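Local coordinates for muconate lactonizing enzyme (Corynebacterium glutamicum, PDB 3I4K), which belongs to the muconate lactonizing enzymes of the enolase superfamily and binds a magnesium ion at one end of its TIM-barrel domain, at residues S247-E252 with A269-L274; A298-T303 with G327-G332; S253-A258 with T276-G281; E284-A289 with A319-I324. All blocks are in the same frame, centred on the assembly; numbering follows the deposited sequence.

In the fold
All four contacts lie in the barrel domain and follow the chain from S247 to G332. Contacts 1 and 3 alternate in sequence, pairing strands 247-250 and 271-274 and then the loops that leave them; contacts 4 and 2 alternate likewise, from helix 282-294 to the last barrel strand. Contacts 1 and 2, centres 11 Å apart, share the barrel sheet, in which strands 271-274 and 298-301 are neighbours. Contact 4 lies in the outer helical layer, its centre about 14 Å from that of contact 1 and 11 Å from that of contact 3. Magnesium is bound in contact 1, and K278 of contact 3 reaches its ligand D251, while contacts 3 and 4 also touch the second subunit.

Contact 1 of 4, residues S247-E252 with A269-L274; sequences SVMADE and ADVIAL. With MG (magnesium ion), chain J.
D251 and A273 meet just beyond the strand pairing, where the methyl CB of A273 packs 4.0 Å from CG of the D251 carboxylate. One oxygen of that carboxylate, OD2 of D251, binds the magnesium ion at 2.0 Å, together with D200 and E226; a water is a further ligand. A first torsion of -170° turns CG of D251 away from the backbone N and sends the carboxylate out to the metal. Its two oxygens are held in turn: OD1 by a salt bridge to K278, OD2 by a hydrogen bond from K275. The backbone N of D251 is fixed by Q227.

Behind this ligand the two strands run parallel. A250 grips its neighbour through both peptide groups: its N donates to V271 O at 2.9 Å, and its O accepts from A273 N at 2.9 Å in a nearly straight bond (171°). A longer bond joins V271 N to V248 O at 3.3 Å. On the face carrying M249 and V271, the selenomethionine chain, extended through chi1 (171°) and chi2, carries SE of M249 to 3.7 Å from CG1 of V271, with CG of M249 near the A273 methyl. At the opposite end of the pairing, OG of S247 makes a short hydrogen bond of 2.5 Å to OD1 of D270.

Strand 224-226 flanks 247-250, and strand 298-301 flanks 271-274. V248 packs on L237, I240 and T241 of helix 234-244, whereas I272 packs against I288 and A292 of helix 282-294.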
loop_
_atom_site.group_PDB
_atom_site.type_symbol
_atom_site.label_atom_id
_atom_site.label_comp_id
_atom_site.label_asym_id
_atom_site.label_seq_id
_atom_site.Cartn_x
_atom_site.Cartn_y
_atom_site.Cartn_z
ATOM N N SER A 247 -14.960 -8.680 -20.047
ATOM C CA SER A 247 -14.164 -8.640 -18.834
ATOM C C SER A 247 -14.675 -9.585 -17.784
ATOM O O SER A 247 -15.870 -9.915 -17.732
ATOM C CB SER A 247 -14.149 -7.230 -18.237
ATOM O OG SER A 247 -13.609 -6.309 -19.150
ATOM N N VAL A 248 -13.746 -9.987 -16.929
ATOM C CA VAL A 248 -14.009 -10.869 -15.812
ATOM C C VAL A 248 -13.572 -10.120 -14.554
ATOM O O VAL A 248 -12.637 -9.317 -14.596
ATOM C CB VAL A 248 -13.183 -12.166 -15.948
ATOM C CG1 VAL A 248 -12.976 -12.810 -14.585
ATOM C CG2 VAL A 248 -13.878 -13.125 -16.907
HETATM N N MSE A 249 -14.267 -10.351 -13.449
HETATM C CA MSE A 249 -13.899 -9.732 -12.177
HETATM C C MSE A 249 -13.605 -10.872 -11.205
HETATM O O MSE A 249 -14.423 -11.785 -11.039
HETATM C CB MSE A 249 -15.029 -8.840 -11.626
HETATM C CG MSE A 249 -14.773 -8.354 -10.187
HETATM SE SE MSE A 249 -15.659 -6.675 -9.729
HETATM C CE MSE A 249 -17.447 -7.384 -9.385
ATOM N N ALA A 250 -12.430 -10.832 -10.584
ATOM C CA ALA A 250 -12.035 -11.873 -9.645
ATOM C C ALA A 250 -12.521 -11.501 -8.254
ATOM O O ALA A 250 -12.371 -10.358 -7.827
ATOM C CB ALA A 250 -10.507 -12.039 -9.645
ATOM N N ASP A 251 -13.121 -12.466 -7.563
ATOM C CA ASP A 251 -13.617 -12.254 -6.216
ATOM C C ASP A 251 -13.036 -13.333 -5.309
ATOM O O ASP A 251 -12.061 -13.083 -4.613
ATOM C CB ASP A 251 -15.150 -12.297 -6.196
ATOM C CG ASP A 251 -15.736 -11.847 -4.863
ATOM O OD1 ASP A 251 -14.959 -11.622 -3.906
ATOM O OD2 ASP A 251 -16.980 -11.733 -4.780
ATOM N N GLU A 252 -13.600 -14.543 -5.322
ATOM C CA GLU A 252 -13.044 -15.581 -4.456
ATOM C C GLU A 252 -11.608 -15.930 -4.820
ATOM O O GLU A 252 -10.881 -16.467 -3.992
ATOM C CB GLU A 252 -13.905 -16.858 -4.428
ATOM C CG GLU A 252 -14.991 -16.975 -5.477
ATOM C CD GLU A 252 -16.231 -16.146 -5.186
ATOM O OE1 GLU A 252 -17.191 -16.651 -4.562
ATOM O OE2 GLU A 252 -16.246 -14.979 -5.597
ATOM N N ALA A 269 -7.976 -11.436 -15.012
ATOM C CA ALA A 269 -9.114 -10.542 -14.829
ATOM C C ALA A 269 -8.815 -9.058 -15.002
ATOM O O ALA A 269 -7.759 -8.570 -14.587
ATOM C CB ALA A 269 -9.722 -10.765 -13.445
ATOM N N ASP A 270 -9.772 -8.348 -15.598
ATOM C CA ASP A 270 -9.665 -6.913 -15.815
ATOM C C ASP A 270 -9.977 -6.182 -14.525
ATOM O O ASP A 270 -9.502 -5.071 -14.299
ATOM C CB ASP A 270 -10.665 -6.448 -16.875
ATOM C CG ASP A 270 -10.330 -6.957 -18.257
ATOM O OD1 ASP A 270 -11.105 -6.676 -19.198
ATOM O OD2 ASP A 270 -9.302 -7.635 -18.407
ATOM N N VAL A 271 -10.775 -6.805 -13.670
ATOM C CA VAL A 271 -11.162 -6.154 -12.426
ATOM C C VAL A 271 -11.026 -7.045 -11.202
ATOM O O VAL A 271 -11.199 -8.259 -11.281
ATOM C CB VAL A 271 -12.627 -5.669 -12.521
ATOM C CG1 VAL A 271 -12.953 -4.701 -11.368
ATOM C CG2 VAL A 271 -12.868 -5.025 -13.878
ATOM N N ILE A 272 -10.725 -6.432 -10.063
ATOM C CA ILE A 272 -10.601 -7.167 -8.810
ATOM C C ILE A 272 -11.630 -6.641 -7.810
ATOM O O ILE A 272 -11.711 -5.434 -7.567
ATOM C CB ILE A 272 -9.205 -7.012 -8.183
ATOM C CG1 ILE A 272 -8.176 -7.796 -9.008
ATOM C CG2 ILE A 272 -9.219 -7.522 -6.734
ATOM C CD1 ILE A 272 -6.797 -7.785 -8.412
ATOM N N ALA A 273 -12.419 -7.551 -7.243
ATOM C CA ALA A 273 -13.436 -7.176 -6.258
ATOM C C ALA A 273 -12.717 -7.001 -4.929
ATOM O O ALA A 273 -12.432 -7.974 -4.239
ATOM C CB ALA A 273 -14.501 -8.275 -6.153
ATOM N N LEU A 274 -12.405 -5.755 -4.589
ATOM C CA LEU A 274 -11.697 -5.450 -3.354
ATOM C C LEU A 274 -12.668 -5.209 -2.204
ATOM O O LEU A 274 -13.535 -4.345 -2.278
ATOM C CB LEU A 274 -10.777 -4.247 -3.604
ATOM C CG LEU A 274 -10.182 -3.255 -2.601
ATOM C CD1 LEU A 274 -10.147 -3.780 -1.180
ATOM C CD2 LEU A 274 -8.787 -2.902 -3.107
HETATM MG MG MG J . -18.786 -11.949 -5.656
HETATM O O HOH W 1 -11.055 -9.988 -18.011
HETATM O O HOH W 2 -18.095 -13.728 -6.521
#

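Contact 2 of 4, residues A298-T303 with G327-G332; sequences ACHGAT and GTELFG
T303 N donates to OE2 of E329 at 2.8 Å in an almost straight bond (174°) that uses the anti lone pair of the oxygen. The other carboxylate oxygen, OE1 of E329, forms a salt bridge with K169 and takes a hydrogen bond from a water 2.6 Å away, which also lies 2.9 Å from NE2 of H300. Each oxygen of this buried glutamate thus has its own partners, which should fix the rotation of the group.

The backbones add two bonds about G301. G301 N donates to a lone pair of G327 O at 2.8 Å, and G301 O accepts from E329 N at 2.9 Å. G301 has no side chain, and its CA comes within 3.8 Å of T328 CA.

H300 lies roughly perpendicular to E329, its ring turned 67° from the carboxylate plane. CG of H300 lies anti to the backbone N (chi1 -178°), and this brings one ring face against CA of T328, while ND1 bonds to the carbonyl of Y326. Farther along, CD2 of L330 packs 4.0 Å from CB of T303. OG1 of T303 is hydrogen-bonded to L305 N, and a second water joins it to the backbone N of G332.

T328 pairs through its backbone with D139 of strand 137-144, and strand 298-301 lies beside 271-274. The short strand 327-328 therefore closes the ring between the seventh strand and the first, as in the modified (β/α)7β barrel of the enolase superfamily.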
loop_
_atom_site.group_PDB
_atom_site.type_symbol
_atom_site.label_atom_id
_atom_site.label_comp_id
_atom_site.label_asym_id
_atom_site.label_seq_id
_atom_site.Cartn_x
_atom_site.Cartn_y
_atom_site.Cartn_z
ATOM N N ALA A 298 -8.238 -2.787 -12.674
ATOM C CA ALA A 298 -9.152 -1.920 -11.941
ATOM C C ALA A 298 -9.605 -2.590 -10.654
ATOM O O ALA A 298 -9.635 -3.820 -10.566
ATOM C CB ALA A 298 -10.359 -1.602 -12.801
ATOM N N CYS A 299 -9.928 -1.779 -9.650
ATOM C CA CYS A 299 -10.441 -2.297 -8.386
ATOM C C CYS A 299 -11.878 -1.781 -8.220
ATOM O O CYS A 299 -12.179 -0.621 -8.512
ATOM C CB CYS A 299 -9.587 -1.844 -7.197
ATOM S SG CYS A 299 -7.992 -2.701 -7.012
ATOM N N HIS A 300 -12.759 -2.674 -7.793
ATOM C CA HIS A 300 -14.169 -2.363 -7.563
ATOM C C HIS A 300 -14.374 -2.331 -6.045
ATOM O O HIS A 300 -13.812 -3.159 -5.323
ATOM C CB HIS A 300 -15.032 -3.465 -8.184
ATOM C CG HIS A 300 -16.511 -3.241 -8.053
ATOM N ND1 HIS A 300 -17.185 -2.266 -8.757
ATOM C CD2 HIS A 300 -17.458 -3.929 -7.369
ATOM C CE1 HIS A 300 -18.483 -2.369 -8.519
ATOM N NE2 HIS A 300 -18.674 -3.372 -7.681
ATOM N N GLY A 301 -15.148 -1.368 -5.555
ATOM C CA GLY A 301 -15.410 -1.308 -4.125
ATOM C C GLY A 301 -16.457 -2.371 -3.823
ATOM O O GLY A 301 -17.642 -2.059 -3.683
ATOM N N ALA A 302 -16.017 -3.628 -3.724
ATOM C CA ALA A 302 -16.911 -4.757 -3.480
ATOM C C ALA A 302 -17.372 -4.920 -2.030
ATOM O O ALA A 302 -16.741 -4.427 -1.088
ATOM C CB ALA A 302 -16.250 -6.065 -3.975
ATOM N N THR A 303 -18.465 -5.654 -1.865
ATOM C CA THR A 303 -19.046 -5.873 -0.549
ATOM C C THR A 303 -19.249 -7.336 -0.211
ATOM O O THR A 303 -19.497 -8.167 -1.088
ATOM C CB THR A 303 -20.417 -5.164 -0.430
ATOM O OG1 THR A 303 -20.900 -5.282 0.909
ATOM C CG2 THR A 303 -21.432 -5.778 -1.382
ATOM N N GLY A 327 -16.068 2.098 -9.484
ATOM C CA GLY A 327 -17.232 2.235 -8.639
ATOM C C GLY A 327 -17.230 1.211 -7.517
ATOM O O GLY A 327 -16.193 0.616 -7.212
ATOM N N THR A 328 -18.400 0.997 -6.912
ATOM C CA THR A 328 -18.545 0.059 -5.803
ATOM C C THR A 328 -19.922 -0.619 -5.854
ATOM O O THR A 328 -20.712 -0.386 -6.764
ATOM C CB THR A 328 -18.488 0.787 -4.443
ATOM O OG1 THR A 328 -19.760 1.410 -4.199
ATOM C CG2 THR A 328 -17.406 1.877 -4.440
ATOM N N GLU A 329 -20.180 -1.456 -4.857
ATOM C CA GLU A 329 -21.459 -2.148 -4.695
ATOM C C GLU A 329 -21.702 -2.141 -3.190
ATOM O O GLU A 329 -22.193 -3.112 -2.617
ATOM C CB GLU A 329 -21.387 -3.596 -5.206
ATOM C CG GLU A 329 -20.187 -4.379 -4.700
ATOM C CD GLU A 329 -20.318 -5.883 -4.903
ATOM O OE1 GLU A 329 -21.038 -6.312 -5.830
ATOM O OE2 GLU A 329 -19.682 -6.633 -4.129
ATOM N N LEU A 330 -21.338 -1.032 -2.554
ATOM C CA LEU A 330 -21.481 -0.891 -1.107
ATOM C C LEU A 330 -22.898 -0.458 -0.738
ATOM O O LEU A 330 -23.127 0.674 -0.308
ATOM C CB LEU A 330 -20.450 0.116 -0.585
ATOM C CG LEU A 330 -18.995 -0.344 -0.716
ATOM C CD1 LEU A 330 -18.057 0.769 -0.282
ATOM C CD2 LEU A 330 -18.766 -1.585 0.141
ATOM N N PHE A 331 -23.832 -1.393 -0.911
ATOM C CA PHE A 331 -25.250 -1.182 -0.652
ATOM C C PHE A 331 -25.743 -1.992 0.543
ATOM O O PHE A 331 -26.926 -1.953 0.880
ATOM C CB PHE A 331 -26.042 -1.591 -1.888
ATOM C CG PHE A 331 -25.906 -3.050 -2.238
ATOM C CD1 PHE A 331 -26.632 -4.020 -1.552
ATOM C CD2 PHE A 331 -25.029 -3.459 -3.242
ATOM C CE1 PHE A 331 -26.490 -5.380 -1.860
ATOM C CE2 PHE A 331 -24.878 -4.814 -3.557
ATOM C CZ PHE A 331 -25.608 -5.773 -2.867
ATOM N N GLY A 332 -24.835 -2.731 1.171
ATOM C CA GLY A 332 -25.187 -3.555 2.316
ATOM C C GLY A 332 -26.295 -2.988 3.189
ATOM O O GLY A 332 -27.359 -3.608 3.321
HETATM O O HOH W 3 -20.841 -5.191 -8.209
HETATM O O HOH W 4 -22.081 -2.793 1.846
#

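Contact 3 of 4, residues S253-A258 with T276-G281; sequences SVWTPA and TTKHGG
The indole of W255 takes the aliphatic stem of K278 over one face: CG of K278 stands 4.0 Å from the centroid of the five-membered ring, a CH-pi contact. The long directions of the two side chains are nearly square to each other, and W255 also meets the ring of Y105 edge-to-face. The imidazole of H279 is used at its edge instead, where W255 O lies near the ring plane, with V254 O beside it.

Both segments are loops leaving neighbouring strands of the TIM barrel and leading into helices. T256 occupies the N-cap of helix 257-266, and its side chain caps a backbone N there. T277 to G280 form a type I beta turn ahead of helix 282-294, whose N-cap position is taken by G281. The turn presents K278 and H279 side by side to the other loop.

K278 bends at chi3 (57°), which turns its amine back over V254; NZ of K278 makes a weak hydrogen bond of 3.1 Å with V254 O. Its stronger partners are A273 O and the carboxylate of D251, a magnesium ligand, so the tryptophan flanks a lysine directed at the metal site.

H279 supplies the tighter link between the loops. Its ND1 donates to W255 O over 2.6 Å with an N-H...O angle of 162°, approaching from above the carbonyl plane, 42° out of it.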
loop_
_atom_site.group_PDB
_atom_site.type_symbol
_atom_site.label_atom_id
_atom_site.label_comp_id
_atom_site.label_asym_id
_atom_site.label_seq_id
_atom_site.Cartn_x
_atom_site.Cartn_y
_atom_site.Cartn_z
ATOM N N SER A 253 -11.191 -15.636 -6.049
ATOM C CA SER A 253 -9.815 -15.915 -6.448
ATOM C C SER A 253 -8.824 -14.957 -5.784
ATOM O O SER A 253 -7.633 -15.257 -5.713
ATOM C CB SER A 253 -9.636 -15.787 -7.969
ATOM O OG SER A 253 -10.257 -16.847 -8.669
ATOM N N VAL A 254 -9.295 -13.807 -5.307
ATOM C CA VAL A 254 -8.382 -12.840 -4.695
ATOM C C VAL A 254 -8.749 -12.361 -3.294
ATOM O O VAL A 254 -9.630 -11.530 -3.133
ATOM C CB VAL A 254 -8.212 -11.565 -5.585
ATOM C CG1 VAL A 254 -7.274 -10.558 -4.892
ATOM C CG2 VAL A 254 -7.653 -11.944 -6.963
ATOM N N TRP A 255 -8.050 -12.885 -2.293
ATOM C CA TRP A 255 -8.247 -12.487 -0.898
ATOM C C TRP A 255 -6.965 -11.775 -0.420
ATOM O O TRP A 255 -7.018 -10.759 0.277
ATOM C CB TRP A 255 -8.408 -13.702 0.019
ATOM C CG TRP A 255 -9.621 -14.557 -0.104
ATOM C CD1 TRP A 255 -10.201 -15.018 -1.245
ATOM C CD2 TRP A 255 -10.269 -15.237 0.981
ATOM N NE1 TRP A 255 -11.163 -15.964 -0.942
ATOM C CE2 TRP A 255 -11.221 -16.116 0.419
ATOM C CE3 TRP A 255 -10.126 -15.193 2.375
ATOM C CZ2 TRP A 255 -12.026 -16.952 1.205
ATOM C CZ3 TRP A 255 -10.928 -16.027 3.159
ATOM C CH2 TRP A 255 -11.865 -16.895 2.569
ATOM N N THR A 256 -5.820 -12.340 -0.790
ATOM C CA THR A 256 -4.515 -11.827 -0.372
ATOM C C THR A 256 -3.680 -11.153 -1.473
ATOM O O THR A 256 -3.933 -11.339 -2.662
ATOM C CB THR A 256 -3.668 -12.972 0.200
ATOM O OG1 THR A 256 -3.175 -13.773 -0.880
ATOM C CG2 THR A 256 -4.512 -13.868 1.116
ATOM N N PRO A 257 -2.676 -10.346 -1.075
ATOM C CA PRO A 257 -1.785 -9.646 -2.013
ATOM C C PRO A 257 -1.147 -10.656 -2.966
ATOM O O PRO A 257 -1.066 -10.427 -4.175
ATOM C CB PRO A 257 -0.749 -9.000 -1.088
ATOM C CG PRO A 257 -1.581 -8.641 0.130
ATOM C CD PRO A 257 -2.446 -9.893 0.318
ATOM N N ALA A 258 -0.699 -11.776 -2.411
ATOM C CA ALA A 258 -0.092 -12.840 -3.210
ATOM C C ALA A 258 -1.079 -13.344 -4.278
ATOM O O ALA A 258 -0.697 -13.606 -5.429
ATOM C CB ALA A 258 0.356 -14.006 -2.303
ATOM N N THR A 276 -12.636 -4.812 2.058
ATOM C CA THR A 276 -11.822 -4.649 3.254
ATOM C C THR A 276 -11.965 -5.826 4.210
ATOM O O THR A 276 -11.035 -6.163 4.940
ATOM C CB THR A 276 -12.174 -3.324 3.969
ATOM O OG1 THR A 276 -13.588 -3.275 4.233
ATOM C CG2 THR A 276 -11.797 -2.142 3.080
ATOM N N THR A 277 -13.125 -6.470 4.185
ATOM C CA THR A 277 -13.362 -7.615 5.054
ATOM C C THR A 277 -12.617 -8.867 4.584
ATOM O O THR A 277 -11.889 -9.500 5.360
ATOM C CB THR A 277 -14.878 -7.924 5.164
ATOM O OG1 THR A 277 -15.485 -7.870 3.865
ATOM C CG2 THR A 277 -15.559 -6.899 6.077
ATOM N N LYS A 278 -12.789 -9.206 3.310
ATOM C CA LYS A 278 -12.150 -10.376 2.725
ATOM C C LYS A 278 -10.621 -10.297 2.705
ATOM O O LYS A 278 -9.954 -11.321 2.795
ATOM C CB LYS A 278 -12.663 -10.589 1.301
ATOM C CG LYS A 278 -11.957 -11.711 0.522
ATOM C CD LYS A 278 -12.421 -11.756 -0.946
ATOM C CE LYS A 278 -12.204 -10.413 -1.653
ATOM N NZ LYS A 278 -12.498 -10.484 -3.121
ATOM N N HIS A 279 -10.068 -9.089 2.601
ATOM C CA HIS A 279 -8.622 -8.946 2.545
ATOM C C HIS A 279 -7.963 -8.944 3.905
ATOM O O HIS A 279 -6.736 -8.937 4.012
ATOM C CB HIS A 279 -8.246 -7.686 1.771
ATOM C CG HIS A 279 -8.725 -7.697 0.354
ATOM N ND1 HIS A 279 -8.565 -8.786 -0.474
ATOM C CD2 HIS A 279 -9.355 -6.753 -0.384
ATOM C CE1 HIS A 279 -9.076 -8.512 -1.662
ATOM N NE2 HIS A 279 -9.561 -7.284 -1.634
ATOM N N GLY A 280 -8.778 -8.956 4.950
ATOM C CA GLY A 280 -8.227 -8.976 6.290
ATOM C C GLY A 280 -7.827 -7.624 6.841
ATOM O O GLY A 280 -6.842 -7.521 7.572
ATOM N N GLY A 281 -8.570 -6.586 6.485
ATOM C CA GLY A 281 -8.269 -5.264 7.008
ATOM C C GLY A 281 -8.040 -4.152 6.005
ATOM O O GLY A 281 -7.949 -4.373 4.792
#

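Contact 4 of 4, residues E284-A289 with A319-I324; sequences ESKKIA and ASTKAI
Helix 282-294 meets the end of helix 308-320 through K286 and A289, about one turn apart, which face S320, T321 and A323. The amine of K286 is the polar part: NZ of K286 donates a hydrogen bond of 2.9 Å to OG1 of T321. S320 O is also close to this amine, 3.2 Å from NZ of K286, and L130 O receives a weak bond from it. The lysine bends at chi2 (-60°) and is then extended, its stem and the threonine side chain lying alongside each other and running in opposite senses.

The first torsion of T321 (chi1 -56°) divides its branches between the two helix residues. OG1 sits beside the backbone N, within reach of K286 and hydrogen-bonded to F317 O, while CG2, anti to that N, packs 3.8 Å from CB of A289. The same methyl of A289 lies 4.0 Å from CB of A323.

These helices follow consecutive barrel strands, 271-274 and 298-301, and stand next to each other in the outer layer of the (β/α) barrel. A type I beta turn from T321 to I324, with I324 N bonded to T321 O at 3.1 Å, leads from helix 308-320 toward the last barrel strand. A289 and I324 both rest on L274 of the sheet.

Away from T321, NZ of K287 forms a 2.9 Å salt bridge with OE2 of E284 and another with E293 of the second subunit.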
loop_
_atom_site.group_PDB
_atom_site.type_symbol
_atom_site.label_atom_id
_atom_site.label_comp_id
_atom_site.label_asym_id
_atom_site.label_seq_id
_atom_site.Cartn_x
_atom_site.Cartn_y
_atom_site.Cartn_z
ATOM N N GLU A 284 -4.252 -4.458 4.596
ATOM C CA GLU A 284 -4.159 -5.443 3.523
ATOM C C GLU A 284 -4.835 -4.944 2.263
ATOM O O GLU A 284 -4.312 -5.129 1.165
ATOM C CB GLU A 284 -4.779 -6.773 3.949
ATOM C CG GLU A 284 -3.943 -7.521 4.974
ATOM C CD GLU A 284 -2.525 -7.780 4.486
ATOM O OE1 GLU A 284 -2.369 -8.454 3.448
ATOM O OE2 GLU A 284 -1.564 -7.316 5.132
ATOM N N SER A 285 -5.991 -4.303 2.424
ATOM C CA SER A 285 -6.732 -3.762 1.293
ATOM C C SER A 285 -5.886 -2.757 0.497
ATOM O O SER A 285 -6.014 -2.667 -0.727
ATOM C CB SER A 285 -8.017 -3.085 1.773
ATOM O OG SER A 285 -8.946 -4.029 2.286
ATOM N N LYS A 286 -5.053 -1.976 1.181
ATOM C CA LYS A 286 -4.189 -1.017 0.476
ATOM C C LYS A 286 -3.208 -1.778 -0.413
ATOM O O LYS A 286 -2.859 -1.328 -1.511
ATOM C CB LYS A 286 -3.383 -0.158 1.459
ATOM C CG LYS A 286 -4.114 1.051 2.016
ATOM C CD LYS A 286 -4.538 2.012 0.911
ATOM C CE LYS A 286 -5.099 3.294 1.492
ATOM N NZ LYS A 286 -5.513 4.222 0.408
ATOM N N LYS A 287 -2.759 -2.932 0.075
ATOM C CA LYS A 287 -1.813 -3.750 -0.675
ATOM C C LYS A 287 -2.466 -4.320 -1.928
ATOM O O LYS A 287 -1.858 -4.327 -3.002
ATOM C CB LYS A 287 -1.271 -4.875 0.208
ATOM C CG LYS A 287 -0.600 -4.366 1.488
ATOM C CD LYS A 287 -0.007 -5.513 2.278
ATOM C CE LYS A 287 0.525 -5.055 3.627
ATOM N NZ LYS A 287 1.010 -6.220 4.409
ATOM N N ILE A 288 -3.708 -4.784 -1.800
ATOM C CA ILE A 288 -4.413 -5.335 -2.956
ATOM C C ILE A 288 -4.475 -4.254 -4.030
ATOM O O ILE A 288 -4.178 -4.500 -5.196
ATOM C CB ILE A 288 -5.879 -5.748 -2.619
ATOM C CG1 ILE A 288 -5.909 -6.813 -1.517
ATOM C CG2 ILE A 288 -6.570 -6.259 -3.885
ATOM C CD1 ILE A 288 -5.431 -8.221 -1.927
ATOM N N ALA A 289 -4.863 -3.048 -3.626
ATOM C CA ALA A 289 -4.985 -1.937 -4.563
ATOM C C ALA A 289 -3.667 -1.592 -5.260
ATOM O O ALA A 289 -3.642 -1.329 -6.469
ATOM C CB ALA A 289 -5.532 -0.708 -3.842
ATOM N N ALA A 319 -12.797 6.207 -0.209
ATOM C CA ALA A 319 -12.601 7.650 -0.183
ATOM C C ALA A 319 -11.134 8.039 -0.311
ATOM O O ALA A 319 -10.813 9.099 -0.846
ATOM C CB ALA A 319 -13.176 8.235 1.101
ATOM N N SER A 320 -10.251 7.172 0.168
ATOM C CA SER A 320 -8.820 7.441 0.152
ATOM C C SER A 320 -8.016 6.628 -0.856
ATOM O O SER A 320 -6.798 6.774 -0.938
ATOM C CB SER A 320 -8.256 7.180 1.540
ATOM O OG SER A 320 -8.414 5.813 1.879
ATOM N N THR A 321 -8.686 5.782 -1.630
ATOM C CA THR A 321 -7.984 4.936 -2.587
ATOM C C THR A 321 -8.333 5.237 -4.043
ATOM O O THR A 321 -9.387 4.859 -4.538
ATOM C CB THR A 321 -8.262 3.466 -2.273
ATOM O OG1 THR A 321 -7.894 3.205 -0.904
ATOM C CG2 THR A 321 -7.459 2.559 -3.196
ATOM N N LYS A 322 -7.423 5.915 -4.726
ATOM C CA LYS A 322 -7.630 6.292 -6.116
ATOM C C LYS A 322 -7.800 5.074 -7.024
ATOM O O LYS A 322 -8.532 5.128 -8.021
ATOM C CB LYS A 322 -6.441 7.129 -6.588
ATOM C CG LYS A 322 -6.757 8.162 -7.646
ATOM C CD LYS A 322 -7.015 7.552 -8.988
ATOM C CE LYS A 322 -7.338 8.635 -10.005
ATOM N NZ LYS A 322 -8.524 9.422 -9.597
ATOM N N ALA A 323 -7.122 3.987 -6.680
ATOM C CA ALA A 323 -7.173 2.755 -7.465
ATOM C C ALA A 323 -8.558 2.085 -7.461
ATOM O O ALA A 323 -8.775 1.128 -8.207
ATOM C CB ALA A 323 -6.106 1.783 -6.980
ATOM N N ILE A 324 -9.474 2.553 -6.603
ATOM C CA ILE A 324 -10.843 2.017 -6.623
ATOM C C ILE A 324 -11.332 2.840 -7.792
ATOM O O ILE A 324 -11.816 3.959 -7.635
ATOM C CB ILE A 324 -11.667 2.380 -5.385
ATOM C CG1 ILE A 324 -11.148 1.632 -4.161
ATOM C CG2 ILE A 324 -13.150 2.031 -5.641
ATOM C CD1 ILE A 324 -11.395 0.124 -4.201
#